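Periplasmic binding protein/LacI transcriptional regulator (Burkholderia multivorans, PDB 4YLE) probably binds a simple sugar in the periplasm and hands it to an ABC transporter for import, as a solute-binding protein of the type I fold. Local coordinates at residues A[36-41]-A[83-88]; A[123-128]-A[174-179]; A[164-169]-A[194-199]; A[203-208]-A[229-234]; A[273-278]-A[309-314]. One frame throughout, in Å; residues are numbered along the deposited sequence.

Contact 1 of 5, residues A[36-41]-A[83-88]; sequences ALVMKS and RIVEQM
V38 and A36 meet I84, V85 and M88 where helix 78-90 lies over strand 34-39, a worked case of how a helix seats on a sheet through small and branched apolar groups. The two short segments run almost exactly antiparallel, at 172°, with their axes 9.6 Å apart. V38 has the largest share of the contact, and each of its methyls has its own task. CG1 stands anti to the backbone N (chi1 174°) and reaches CG2 of V85 at 4.1 Å, the two side chains crossing at about a right angle. CG2, beside the backbone N, slides past I84 in the opposite sense, its nearest neighbour there being I84 CG2 at 3.9 Å. That isoleucine presents its short branch to the strand, because CG2 rather than CG1 is anti to the backbone N. M88, a selenomethionine, does not reach out straight: bends at chi2 (-55°) and again at chi3 fold the chain back. The bend lays the chain alongside A36, whose CB sits 3.5 Å from M88 SE and 3.7 Å from M88 CG. L37 and M39 point to the other face of the sheet, where they pack on helix 45-60. V85 and M88 also rest on I96 of strand 95-98, while I84 and M88 reach N70 of strand 66-72, so the helix spans neighbouring strands of the sheet. No hydrogen bond crosses between the two segments. All five touching residues are buried, and their cohesion therefore comes from shape and exclusion of water, while the backbones of A36 and V38 bond to strand 95-98.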
# COMPACT_ATOMS: atom_id res chain seq x y z
N ALA A 36 0.71 -3.70 18.88
CA ALA A 36 0.56 -4.68 17.81
C ALA A 36 0.62 -3.97 16.48
O ALA A 36 -0.10 -2.98 16.29
CB ALA A 36 -0.75 -5.44 17.94
N LEU A 37 1.46 -4.48 15.58
CA LEU A 37 1.55 -3.99 14.17
C LEU A 37 0.95 -5.05 13.28
O LEU A 37 1.51 -6.14 13.19
CB LEU A 37 2.99 -3.72 13.75
CG LEU A 37 3.19 -3.29 12.29
CD1 LEU A 37 2.51 -1.97 11.99
CD2 LEU A 37 4.66 -3.17 11.98
N VAL A 38 -0.17 -4.73 12.64
CA VAL A 38 -0.93 -5.70 11.85
C VAL A 38 -0.86 -5.30 10.39
O VAL A 38 -1.37 -4.26 10.01
CB VAL A 38 -2.37 -5.79 12.35
CG1 VAL A 38 -3.25 -6.70 11.44
CG2 VAL A 38 -2.38 -6.30 13.79
N MSE A 39 -0.21 -6.14 9.58
CA MSE A 39 0.14 -5.80 8.21
C MSE A 39 -0.65 -6.66 7.24
O MSE A 39 -1.48 -7.44 7.63
CB MSE A 39 1.63 -6.00 8.01
CG MSE A 39 2.43 -5.08 8.91
SE MSE A 39 4.36 -5.37 8.74
CE MSE A 39 4.43 -7.00 9.83
N LYS A 40 -0.37 -6.48 5.96
CA LYS A 40 -0.99 -7.32 4.96
C LYS A 40 -0.00 -8.42 4.61
O LYS A 40 0.53 -9.09 5.49
CB LYS A 40 -1.42 -6.49 3.74
CG LYS A 40 -2.56 -5.51 4.03
CD LYS A 40 -2.82 -4.49 2.87
CE LYS A 40 -2.19 -3.11 3.19
NZ LYS A 40 -1.79 -2.33 1.97
N SER A 41 0.25 -8.61 3.33
CA SER A 41 0.91 -9.83 2.91
C SER A 41 2.37 -9.94 3.24
O SER A 41 3.20 -9.12 2.82
CB SER A 41 0.78 -9.98 1.40
OG SER A 41 1.52 -11.11 1.01
N ARG A 83 -9.09 -11.77 12.04
CA ARG A 83 -8.82 -12.71 13.11
C ARG A 83 -7.63 -12.26 13.94
O ARG A 83 -7.63 -12.36 15.16
CB ARG A 83 -8.60 -14.12 12.56
CG ARG A 83 -9.90 -14.82 12.17
CD ARG A 83 -9.73 -16.32 12.05
NE ARG A 83 -8.69 -16.68 11.09
CZ ARG A 83 -8.88 -16.85 9.78
NH1 ARG A 83 -10.08 -16.68 9.24
NH2 ARG A 83 -7.85 -17.17 9.00
N ILE A 84 -6.60 -11.75 13.26
CA ILE A 84 -5.41 -11.29 13.94
C ILE A 84 -5.77 -10.15 14.90
O ILE A 84 -5.34 -10.15 16.05
CB ILE A 84 -4.36 -10.86 12.94
CG1 ILE A 84 -3.81 -12.10 12.25
CG2 ILE A 84 -3.22 -10.12 13.62
CD1 ILE A 84 -3.03 -11.85 11.01
N VAL A 85 -6.56 -9.20 14.43
CA VAL A 85 -6.93 -8.07 15.27
C VAL A 85 -7.74 -8.57 16.48
O VAL A 85 -7.48 -8.16 17.60
CB VAL A 85 -7.72 -7.01 14.49
CG1 VAL A 85 -8.06 -5.83 15.39
CG2 VAL A 85 -6.88 -6.51 13.29
N GLU A 86 -8.68 -9.48 16.26
CA GLU A 86 -9.44 -10.06 17.38
C GLU A 86 -8.52 -10.72 18.40
O GLU A 86 -8.70 -10.57 19.61
CB GLU A 86 -10.50 -11.04 16.87
CG GLU A 86 -11.54 -10.31 16.04
CD GLU A 86 -12.80 -11.11 15.76
OE1 GLU A 86 -12.70 -12.27 15.31
OE2 GLU A 86 -13.90 -10.54 15.99
N GLN A 87 -7.49 -11.41 17.91
CA GLN A 87 -6.51 -12.07 18.77
C GLN A 87 -5.67 -11.03 19.53
O GLN A 87 -5.22 -11.27 20.65
CB GLN A 87 -5.64 -13.00 17.92
CG GLN A 87 -4.35 -13.52 18.55
CD GLN A 87 -3.40 -14.08 17.49
OE1 GLN A 87 -3.83 -14.56 16.43
NE2 GLN A 87 -2.10 -13.99 17.75
N MSE A 88 -5.46 -9.87 18.91
CA MSE A 88 -4.76 -8.78 19.58
C MSE A 88 -5.63 -8.18 20.68
O MSE A 88 -5.12 -7.69 21.69
CB MSE A 88 -4.35 -7.69 18.57
CG MSE A 88 -3.26 -8.12 17.59
SE MSE A 88 -1.62 -8.82 18.42
CE MSE A 88 -1.88 -10.75 18.16

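Contact 2 of 5, residues A[123-128]-A[174-179]; sequences IDNRLD and STTTNA
N125 reaches across the cleft of this two-lobed periplasmic binding protein and meets T177 and N178 at the start of helix 177-193, at the ligand cleft. Its OD1 accepts from N178 N at 3.1 Å, with an angle of 151° at the hydrogen. The donor stands 36° out of the amide's carbonyl plane, so the bond comes from above and misses the lone-pair directions. CG of N125 lies anti to its own N, which sends the amide out to this first turn. Its ND2 is satisfied separately, by the carbonyl O of P100, while CB and CG2 of T176 lie 3.5 Å from that nitrogen. The amides of N125 and N178 stack with planes 21° apart; this brings their OD1 atoms to 3.1 Å, two acceptors with no bond between them. T176 is the N-cap residue, and its OG1 has V173 O as a partner. D124 projects into the ligand site: OD1 is hydrogen-bonded to the unidentified bound molecule, and OD2 forms a salt bridge with K40. N178 ND2 makes a weak bond to the same ligand atom as D124 OD1. The carboxylate of D124 and the amide of N178 are turned nearly perpendicular to each other, and D124 OD1 stays 3.7 Å from N178 ND2. At the other end of the contact, the hydroxyl oxygen of S103 takes the proton of T177 N, and the same S103 OG is bonded to R126 O. That carbonyl oxygen has a second partner in the threonine side chain, T177 OG1 donating to R126 O at 2.9 Å.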
# COMPACT_ATOMS: atom_id res chain seq x y z
N ILE A 123 -2.54 2.93 9.34
CA ILE A 123 -1.50 3.30 8.39
C ILE A 123 -1.73 2.72 6.99
O ILE A 123 -2.54 1.82 6.84
CB ILE A 123 -0.11 2.84 8.86
CG1 ILE A 123 0.04 1.31 8.83
CG2 ILE A 123 0.19 3.40 10.29
CD1 ILE A 123 1.45 0.80 9.24
N ASP A 124 -1.00 3.28 6.00
CA ASP A 124 -0.87 2.73 4.63
C ASP A 124 -2.13 2.93 3.80
O ASP A 124 -2.17 3.76 2.89
CB ASP A 124 -0.49 1.25 4.70
CG ASP A 124 -0.37 0.61 3.32
OD1 ASP A 124 -0.16 1.34 2.35
OD2 ASP A 124 -0.47 -0.64 3.22
N ASN A 125 -3.17 2.18 4.14
CA ASN A 125 -4.41 2.22 3.41
C ASN A 125 -5.51 2.73 4.32
O ASN A 125 -5.82 2.12 5.33
CB ASN A 125 -4.77 0.84 2.90
CG ASN A 125 -6.14 0.79 2.29
OD1 ASN A 125 -6.56 1.72 1.58
ND2 ASN A 125 -6.87 -0.31 2.55
N ARG A 126 -6.11 3.84 3.96
CA ARG A 126 -7.04 4.49 4.85
C ARG A 126 -8.37 3.77 4.91
O ARG A 126 -8.95 3.42 3.88
CB ARG A 126 -7.24 5.94 4.42
CG ARG A 126 -7.87 6.81 5.49
CD ARG A 126 -8.35 8.11 4.91
NE ARG A 126 -7.25 8.86 4.30
CZ ARG A 126 -6.68 9.94 4.85
NH1 ARG A 126 -7.10 10.42 6.02
NH2 ARG A 126 -5.69 10.54 4.20
N LEU A 127 -8.84 3.53 6.13
CA LEU A 127 -10.18 3.03 6.38
C LEU A 127 -11.20 3.98 5.81
O LEU A 127 -10.96 5.18 5.73
CB LEU A 127 -10.40 2.86 7.88
CG LEU A 127 -9.54 1.77 8.51
CD1 LEU A 127 -9.57 1.91 10.02
CD2 LEU A 127 -9.99 0.37 8.08
N ASP A 128 -12.34 3.45 5.42
CA ASP A 128 -13.32 4.28 4.73
C ASP A 128 -13.92 5.28 5.73
O ASP A 128 -14.42 4.89 6.76
CB ASP A 128 -14.41 3.42 4.12
CG ASP A 128 -15.33 4.21 3.21
OD1 ASP A 128 -15.84 5.28 3.63
OD2 ASP A 128 -15.55 3.77 2.07
N SER A 174 -9.56 -3.42 -5.52
CA SER A 174 -10.40 -2.27 -5.88
C SER A 174 -11.21 -1.66 -4.72
O SER A 174 -11.66 -0.52 -4.83
CB SER A 174 -11.33 -2.66 -7.02
OG SER A 174 -10.54 -3.00 -8.15
N THR A 175 -11.31 -2.36 -3.61
CA THR A 175 -12.03 -1.86 -2.45
C THR A 175 -11.09 -1.22 -1.43
O THR A 175 -11.42 -1.09 -0.24
CB THR A 175 -12.79 -2.98 -1.78
OG1 THR A 175 -11.87 -4.03 -1.49
CG2 THR A 175 -13.90 -3.50 -2.72
N THR A 176 -9.90 -0.85 -1.88
CA THR A 176 -9.00 -0.13 -0.99
C THR A 176 -8.82 1.28 -1.47
O THR A 176 -8.76 1.56 -2.67
CB THR A 176 -7.61 -0.82 -0.86
OG1 THR A 176 -6.96 -0.89 -2.14
CG2 THR A 176 -7.78 -2.20 -0.29
N THR A 177 -8.77 2.18 -0.51
CA THR A 177 -8.52 3.56 -0.81
C THR A 177 -7.20 3.72 -1.56
O THR A 177 -7.14 4.46 -2.54
CB THR A 177 -8.50 4.39 0.48
OG1 THR A 177 -9.72 4.16 1.17
CG2 THR A 177 -8.35 5.87 0.17
N ASN A 178 -6.15 3.01 -1.16
CA ASN A 178 -4.87 3.30 -1.79
C ASN A 178 -4.85 2.81 -3.23
O ASN A 178 -4.26 3.46 -4.09
CB ASN A 178 -3.67 2.78 -0.97
CG ASN A 178 -3.70 1.30 -0.69
OD1 ASN A 178 -4.73 0.66 -0.71
ND2 ASN A 178 -2.53 0.77 -0.37
N ALA A 179 -5.53 1.71 -3.52
CA ALA A 179 -5.65 1.24 -4.90
C ALA A 179 -6.38 2.26 -5.77
O ALA A 179 -5.91 2.61 -6.86
CB ALA A 179 -6.35 -0.07 -4.95

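Contact 3 of 5, residues A[164-169]-A[194-199]; sequences GDQVGI and GMKVVS
Parallel strand pairing at the edge of a four-stranded sheet joins Q166-I169 to K196-S199, with 196-202 as the outermost strand beside 166-171. Q166 pairs with K196 and V167 with V197. The backbone bonds alternate in the parallel manner: K196 N gives to D165 O at 2.8 Å, V167 N to K196 O, V198 N to V167 O, and I169 N to S199 O. Before the strands begin, G164 N already donates to G194 O, at 2.7 Å and nearly straight. Both glycines have positive phi, and G194 closes helix 177-193 with a Schellman motif. The two strands and that helix form a beta-alpha-beta crossover, and the helix lies over the face that carries V167 and V197. On this side V197 serves two neighbours: its CG1, anti to the backbone N (chi1 -175°), touches I169 CD1 at 3.7 Å, while its CG2 meets V167 CG2 at 4.0 Å. I169 continues onto T183 and F186 of the helix. Near the strand starts, M195 CB packs over D165 O at 3.4 Å, and the D165 carboxylate turns to K162 in a salt bridge. The side bearing Q166 and K196 has a different character. There the extended glutamine crosses V198 at about a right angle, its CG resting 3.7 Å from V198 CG1. V198 leaves extended geometry, with psi at -13°, and the strand shifts beyond it: S199 N, buried here, has no partner in the model, whereas S199 O still takes the proton of I169 N.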
# COMPACT_ATOMS: atom_id res chain seq x y z
N GLY A 164 -2.01 10.45 -27.52
CA GLY A 164 -2.71 9.39 -28.22
C GLY A 164 -2.23 7.97 -27.91
O GLY A 164 -2.88 6.99 -28.29
N ASP A 165 -1.09 7.85 -27.23
CA ASP A 165 -0.60 6.52 -26.87
C ASP A 165 -1.56 5.78 -25.93
O ASP A 165 -2.00 6.35 -24.94
CB ASP A 165 0.76 6.59 -26.18
CG ASP A 165 1.90 6.80 -27.14
OD1 ASP A 165 1.68 6.81 -28.37
OD2 ASP A 165 3.03 6.93 -26.64
N GLN A 166 -1.85 4.53 -26.26
CA GLN A 166 -2.67 3.65 -25.44
C GLN A 166 -1.91 3.08 -24.25
O GLN A 166 -0.81 2.56 -24.40
CB GLN A 166 -3.18 2.48 -26.29
CG GLN A 166 -4.19 2.88 -27.38
CD GLN A 166 -4.60 1.71 -28.22
OE1 GLN A 166 -3.89 0.71 -28.30
NE2 GLN A 166 -5.75 1.83 -28.88
N VAL A 167 -2.50 3.14 -23.06
CA VAL A 167 -1.91 2.52 -21.88
C VAL A 167 -2.98 1.78 -21.07
O VAL A 167 -4.16 2.05 -21.23
CB VAL A 167 -1.19 3.58 -21.01
CG1 VAL A 167 -0.29 4.44 -21.91
CG2 VAL A 167 -2.21 4.45 -20.30
N GLY A 168 -2.53 0.83 -20.25
CA GLY A 168 -3.39 0.11 -19.33
C GLY A 168 -2.94 0.34 -17.92
O GLY A 168 -1.76 0.52 -17.67
N ILE A 169 -3.91 0.35 -17.00
CA ILE A 169 -3.64 0.47 -15.57
C ILE A 169 -3.97 -0.86 -14.88
O ILE A 169 -5.09 -1.37 -14.96
CB ILE A 169 -4.44 1.61 -14.94
CG1 ILE A 169 -4.04 2.91 -15.62
CG2 ILE A 169 -4.22 1.69 -13.42
CD1 ILE A 169 -4.83 4.14 -15.15
N GLY A 194 -2.04 13.67 -22.59
CA GLY A 194 -2.72 13.31 -23.81
C GLY A 194 -2.74 11.83 -24.16
O GLY A 194 -3.14 11.48 -25.27
N MSE A 195 -2.33 10.95 -23.24
CA MSE A 195 -2.41 9.50 -23.47
C MSE A 195 -3.82 9.02 -23.24
O MSE A 195 -4.61 9.72 -22.62
CB MSE A 195 -1.45 8.69 -22.58
CG MSE A 195 0.02 8.89 -22.86
SE MSE A 195 0.82 10.31 -21.75
CE MSE A 195 1.70 11.30 -23.22
N LYS A 196 -4.12 7.84 -23.76
CA LYS A 196 -5.43 7.24 -23.62
C LYS A 196 -5.41 5.94 -22.78
O LYS A 196 -4.81 4.94 -23.15
CB LYS A 196 -5.99 6.95 -25.01
CG LYS A 196 -7.46 6.62 -25.01
CD LYS A 196 -7.96 6.45 -26.44
CE LYS A 196 -9.09 5.43 -26.53
NZ LYS A 196 -8.86 4.50 -27.67
N VAL A 197 -6.08 5.96 -21.63
CA VAL A 197 -6.18 4.75 -20.82
C VAL A 197 -7.25 3.86 -21.41
O VAL A 197 -8.43 4.19 -21.34
CB VAL A 197 -6.51 5.06 -19.34
CG1 VAL A 197 -6.49 3.80 -18.49
CG2 VAL A 197 -5.53 6.05 -18.78
N VAL A 198 -6.86 2.72 -21.97
CA VAL A 198 -7.83 1.86 -22.64
C VAL A 198 -8.35 0.72 -21.76
O VAL A 198 -9.35 0.08 -22.10
CB VAL A 198 -7.23 1.28 -23.94
CG1 VAL A 198 -6.93 2.45 -24.86
CG2 VAL A 198 -5.97 0.45 -23.65
N SER A 199 -7.71 0.48 -20.62
CA SER A 199 -8.11 -0.64 -19.77
C SER A 199 -7.68 -0.39 -18.33
O SER A 199 -6.59 0.10 -18.11
CB SER A 199 -7.50 -1.95 -20.27
OG SER A 199 -8.12 -3.07 -19.66

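Contact 4 of 5, residues A[203-208]-A[229-234]; sequences GEWEID and CGNDNM
W205 O is gripped by two groups. A water donates to it at 2.7 Å and N231 ND2 at 3.0 Å, the latter with 163° at the hydrogen. The water in turn accepts from N233 ND2 at 2.8 Å, so one carbonyl is tied directly and through solvent to two asparagines at the start of helix 232-244. N231 uses both ends of its amide. With CG placed between backbone N and carbonyl carbon (chi1 77°), OD1 bends back to take the proton of M234 N, a capping bond that fixes the amide, while ND2 faces the tryptophan carbonyl, which lies close to the amide plane, and also bonds to the bound unknown ligand. The indole meets the segment 229-234 by its edge: CE3 lies 3.7 Å from N231 CG, and CZ3 lies 3.5 Å from G230 O. Ring and amide planes stand 54° apart. M234, a selenomethionine, lies against the backbone of the turn, its SE 3.4 Å from W205 N and its CE obliquely near the ring. I207 lies against N233, CG1 to CB 3.7 Å apart. The chain gets there by a type I' turn from G203 to E206, closed by E206 N to G203 O, after which E206 takes the N-cap position of helix 207-220 and its carboxylate reaches E75 N. Two helix starts thus meet beside the ligand, with W205 packed against helix 177-193, consistent with the sugar-binding cleft of periplasmic binding proteins, where loops following the strands of one lobe supply polar groups such as N231.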
# COMPACT_ATOMS: atom_id res chain seq x y z
N GLY A 203 -5.17 -6.40 -10.47
CA GLY A 203 -4.27 -7.50 -10.28
C GLY A 203 -4.15 -7.87 -8.80
O GLY A 203 -3.29 -8.65 -8.44
N GLU A 204 -5.03 -7.29 -7.98
CA GLU A 204 -5.21 -7.62 -6.56
C GLU A 204 -3.91 -7.60 -5.72
O GLU A 204 -3.80 -8.33 -4.74
CB GLU A 204 -5.87 -9.00 -6.44
CG GLU A 204 -7.33 -8.96 -6.91
CD GLU A 204 -7.90 -10.32 -7.05
OE1 GLU A 204 -7.67 -11.13 -6.14
OE2 GLU A 204 -8.56 -10.57 -8.08
N TRP A 205 -2.97 -6.77 -6.16
CA TRP A 205 -1.69 -6.50 -5.52
C TRP A 205 -0.68 -7.62 -5.71
O TRP A 205 0.43 -7.54 -5.17
CB TRP A 205 -1.83 -6.26 -4.01
CG TRP A 205 -2.65 -5.10 -3.54
CD1 TRP A 205 -3.65 -5.15 -2.62
CD2 TRP A 205 -2.50 -3.70 -3.88
NE1 TRP A 205 -4.14 -3.89 -2.38
CE2 TRP A 205 -3.45 -2.98 -3.13
CE3 TRP A 205 -1.66 -3.00 -4.76
CZ2 TRP A 205 -3.58 -1.60 -3.23
CZ3 TRP A 205 -1.78 -1.62 -4.84
CH2 TRP A 205 -2.74 -0.93 -4.08
N GLU A 206 -1.05 -8.65 -6.47
CA GLU A 206 -0.25 -9.86 -6.60
C GLU A 206 0.50 -9.98 -7.93
O GLU A 206 0.04 -9.53 -8.98
CB GLU A 206 -1.14 -11.11 -6.45
CG GLU A 206 -2.00 -11.15 -5.17
CD GLU A 206 -1.27 -11.54 -3.89
OE1 GLU A 206 -0.02 -11.64 -3.84
OE2 GLU A 206 -2.00 -11.74 -2.88
N ILE A 207 1.65 -10.64 -7.87
CA ILE A 207 2.48 -10.88 -9.04
C ILE A 207 1.72 -11.66 -10.10
O ILE A 207 1.68 -11.26 -11.28
CB ILE A 207 3.76 -11.66 -8.68
CG1 ILE A 207 4.61 -10.83 -7.71
CG2 ILE A 207 4.54 -12.00 -9.94
CD1 ILE A 207 5.89 -11.54 -7.21
N ASP A 208 1.12 -12.78 -9.72
CA ASP A 208 0.58 -13.62 -10.78
C ASP A 208 -0.76 -13.07 -11.30
O ASP A 208 -1.00 -13.11 -12.50
CB ASP A 208 0.46 -15.08 -10.34
CG ASP A 208 -0.19 -15.25 -9.01
OD1 ASP A 208 -0.67 -14.25 -8.43
OD2 ASP A 208 -0.20 -16.42 -8.55
N CYS A 229 1.27 0.20 -13.05
CA CYS A 229 0.92 -0.79 -12.04
C CYS A 229 0.89 -0.20 -10.67
O CYS A 229 1.82 0.51 -10.29
CB CYS A 229 1.89 -1.96 -12.07
SG CYS A 229 1.97 -2.76 -13.67
N GLY A 230 -0.16 -0.54 -9.93
CA GLY A 230 -0.39 -0.01 -8.60
C GLY A 230 0.62 -0.43 -7.53
O GLY A 230 0.71 0.19 -6.48
N ASN A 231 1.38 -1.49 -7.77
CA ASN A 231 2.50 -1.81 -6.87
C ASN A 231 3.58 -2.56 -7.65
O ASN A 231 3.37 -2.94 -8.80
CB ASN A 231 2.01 -2.56 -5.61
CG ASN A 231 1.70 -4.00 -5.86
OD1 ASN A 231 1.55 -4.43 -6.99
ND2 ASN A 231 1.61 -4.78 -4.77
N ASP A 232 4.75 -2.68 -7.04
CA ASP A 232 5.88 -3.30 -7.69
C ASP A 232 5.64 -4.78 -7.97
O ASP A 232 6.12 -5.31 -8.98
CB ASP A 232 7.14 -3.13 -6.87
CG ASP A 232 7.77 -1.72 -7.00
OD1 ASP A 232 7.32 -0.90 -7.82
OD2 ASP A 232 8.74 -1.46 -6.24
N ASN A 233 4.93 -5.47 -7.08
CA ASN A 233 4.68 -6.89 -7.31
C ASN A 233 3.87 -7.07 -8.60
O ASN A 233 4.19 -7.96 -9.43
CB ASN A 233 3.97 -7.53 -6.12
CG ASN A 233 4.94 -7.95 -5.05
OD1 ASN A 233 6.16 -8.08 -5.31
ND2 ASN A 233 4.43 -8.23 -3.86
N MSE A 234 2.86 -6.23 -8.79
CA MSE A 234 2.10 -6.33 -10.03
C MSE A 234 2.97 -5.93 -11.21
O MSE A 234 2.83 -6.52 -12.30
CB MSE A 234 0.85 -5.50 -9.96
CG MSE A 234 -0.19 -6.16 -9.11
SE MSE A 234 -1.89 -5.29 -9.05
CE MSE A 234 -1.25 -3.51 -8.60
O HOH W 1 1.77 -8.44 -3.02

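Contact 5 of 5, residues A[273-278]-A[309-314]; sequences ATADQY and TPVDLV
The ring of Y278 has CB of D276 over one face, 3.9 Å above the plane and offset toward the rim, while its edge meets P310 O and D312 OD2 in plane. The carbonyl oxygen of P310 lies 3.2 Å from CD2, and P310 CG approaches the same CD2 edge, 4.0 Å from CD2, from the side of the ring away from D276 CB, the proline crossing it at about a right angle. At the far end the phenol OH donates at 2.6 Å to D312 OD2, which accepts through its anti lone pair, with ring and carboxylate planes turned 72° apart. The ring is thus held at its hydroxyl and packed along one edge. The backbone N of Y278 donates to D276 OD1 in an Asx turn just before helix 279-295; D276 CG, anti to its own N (chi1 -158°), carries OD1 back to that donor. Strands 274-276 and 312-314 run antiparallel beside this corner. T274 with V314 and D276 with D312 are hydrogen-bonded pairs; T274 N gives to V314 O at 2.9 Å, and D276 N to D312 O at 2.8 Å. Between them A275 and L313 form the non-hydrogen-bonded pair, and A275 CB packs against V311 CG1 at 3.7 Å. On the face bearing T274 and V314 the side chains lie side by side. Past the strand, a water bridges Q277 O, P310 O and T309 OG1, while Q277 NE2 bonds to D257 and to the bound unknown ligand. An antiparallel edge strand added to an otherwise parallel sheet, and passing close to the ligand site, fits the type I periplasmic binding protein fold.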
# COMPACT_ATOMS: atom_id res chain seq x y z
N ALA A 273 10.00 3.32 -13.83
CA ALA A 273 9.92 4.11 -12.61
C ALA A 273 9.10 3.39 -11.57
O ALA A 273 8.26 2.56 -11.90
CB ALA A 273 9.32 5.47 -12.89
N THR A 274 9.35 3.74 -10.32
CA THR A 274 8.54 3.31 -9.20
C THR A 274 8.50 4.48 -8.22
O THR A 274 8.85 5.59 -8.59
CB THR A 274 9.11 2.04 -8.56
OG1 THR A 274 8.21 1.57 -7.54
CG2 THR A 274 10.49 2.27 -7.94
N ALA A 275 8.05 4.24 -6.99
CA ALA A 275 8.00 5.33 -6.00
C ALA A 275 8.29 4.74 -4.66
O ALA A 275 7.88 3.61 -4.37
CB ALA A 275 6.64 6.02 -5.99
N ASP A 276 8.99 5.50 -3.82
CA ASP A 276 9.22 5.05 -2.46
C ASP A 276 8.22 5.77 -1.58
O ASP A 276 8.18 6.99 -1.55
CB ASP A 276 10.66 5.33 -2.03
CG ASP A 276 11.11 4.43 -0.88
OD1 ASP A 276 10.25 4.05 -0.06
OD2 ASP A 276 12.30 4.11 -0.80
N GLN A 277 7.40 4.99 -0.89
CA GLN A 277 6.40 5.53 0.06
C GLN A 277 6.77 5.17 1.48
O GLN A 277 5.95 5.32 2.41
CB GLN A 277 4.98 5.05 -0.27
CG GLN A 277 4.83 3.53 -0.21
CD GLN A 277 3.39 3.05 -0.11
OE1 GLN A 277 2.57 3.68 0.55
NE2 GLN A 277 3.08 1.92 -0.74
N TYR A 278 8.00 4.70 1.68
CA TYR A 278 8.59 4.62 3.01
C TYR A 278 7.78 3.80 4.01
O TYR A 278 7.21 4.29 5.01
CB TYR A 278 8.83 6.04 3.49
CG TYR A 278 9.68 6.80 2.48
CD1 TYR A 278 10.98 6.40 2.22
CD2 TYR A 278 9.19 7.92 1.81
CE1 TYR A 278 11.77 7.08 1.30
CE2 TYR A 278 9.99 8.62 0.89
CZ TYR A 278 11.27 8.19 0.64
OH TYR A 278 12.08 8.88 -0.26
N THR A 309 2.79 11.18 5.10
CA THR A 309 4.16 10.76 4.90
C THR A 309 4.48 10.92 3.42
O THR A 309 3.57 10.83 2.59
CB THR A 309 4.38 9.30 5.36
OG1 THR A 309 3.35 8.47 4.83
CG2 THR A 309 4.31 9.17 6.85
N PRO A 310 5.76 11.17 3.09
CA PRO A 310 6.07 11.55 1.71
C PRO A 310 6.18 10.39 0.74
O PRO A 310 6.33 9.24 1.13
CB PRO A 310 7.42 12.25 1.84
CG PRO A 310 8.05 11.56 3.03
CD PRO A 310 6.93 11.30 3.97
N VAL A 311 6.09 10.72 -0.55
CA VAL A 311 6.32 9.76 -1.61
C VAL A 311 7.30 10.36 -2.63
O VAL A 311 7.09 11.46 -3.11
CB VAL A 311 5.03 9.40 -2.32
CG1 VAL A 311 5.32 8.41 -3.44
CG2 VAL A 311 4.04 8.80 -1.36
N ASP A 312 8.37 9.65 -2.94
CA ASP A 312 9.33 10.13 -3.93
C ASP A 312 9.45 9.21 -5.12
O ASP A 312 9.45 7.99 -5.00
CB ASP A 312 10.70 10.30 -3.31
CG ASP A 312 10.71 11.39 -2.27
OD1 ASP A 312 10.45 12.54 -2.64
OD2 ASP A 312 10.94 11.07 -1.09
N LEU A 313 9.58 9.84 -6.29
CA LEU A 313 9.82 9.13 -7.52
C LEU A 313 11.20 8.47 -7.49
O LEU A 313 12.17 9.08 -7.03
CB LEU A 313 9.72 10.11 -8.68
CG LEU A 313 10.11 9.64 -10.07
CD1 LEU A 313 9.11 8.66 -10.56
CD2 LEU A 313 10.16 10.82 -11.00
N VAL A 314 11.25 7.22 -7.94
CA VAL A 314 12.50 6.48 -8.09
C VAL A 314 12.64 6.00 -9.52
O VAL A 314 11.75 5.35 -10.04
CB VAL A 314 12.57 5.31 -7.15
CG1 VAL A 314 13.88 4.55 -7.32
CG2 VAL A 314 12.40 5.79 -5.71
O HOH W 2 4.60 7.67 2.67

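How the contacts relate
Along the chain contacts 1, 2, 4 and 5 come in series, while contact 3 interleaves with contact 2 through helix 177-193, which joins its strands. Contacts 1 and 5 both reach the seven-stranded sheet, their centres 26 Å apart; contact 3 belongs to the four-stranded sheet, its centre 38 Å from that of contact 1. Contacts 2 and 4 lie between these extremes and touch where W205 packs against T176, N178 and A179. Contact 1 meets contact 2 through the K40-D124 salt bridge, and contact 4 meets contact 5 through D232 and T274. Contacts 2, 4 and 5 each place a residue at the ligand, consistent with a cleft assembled from both lobes.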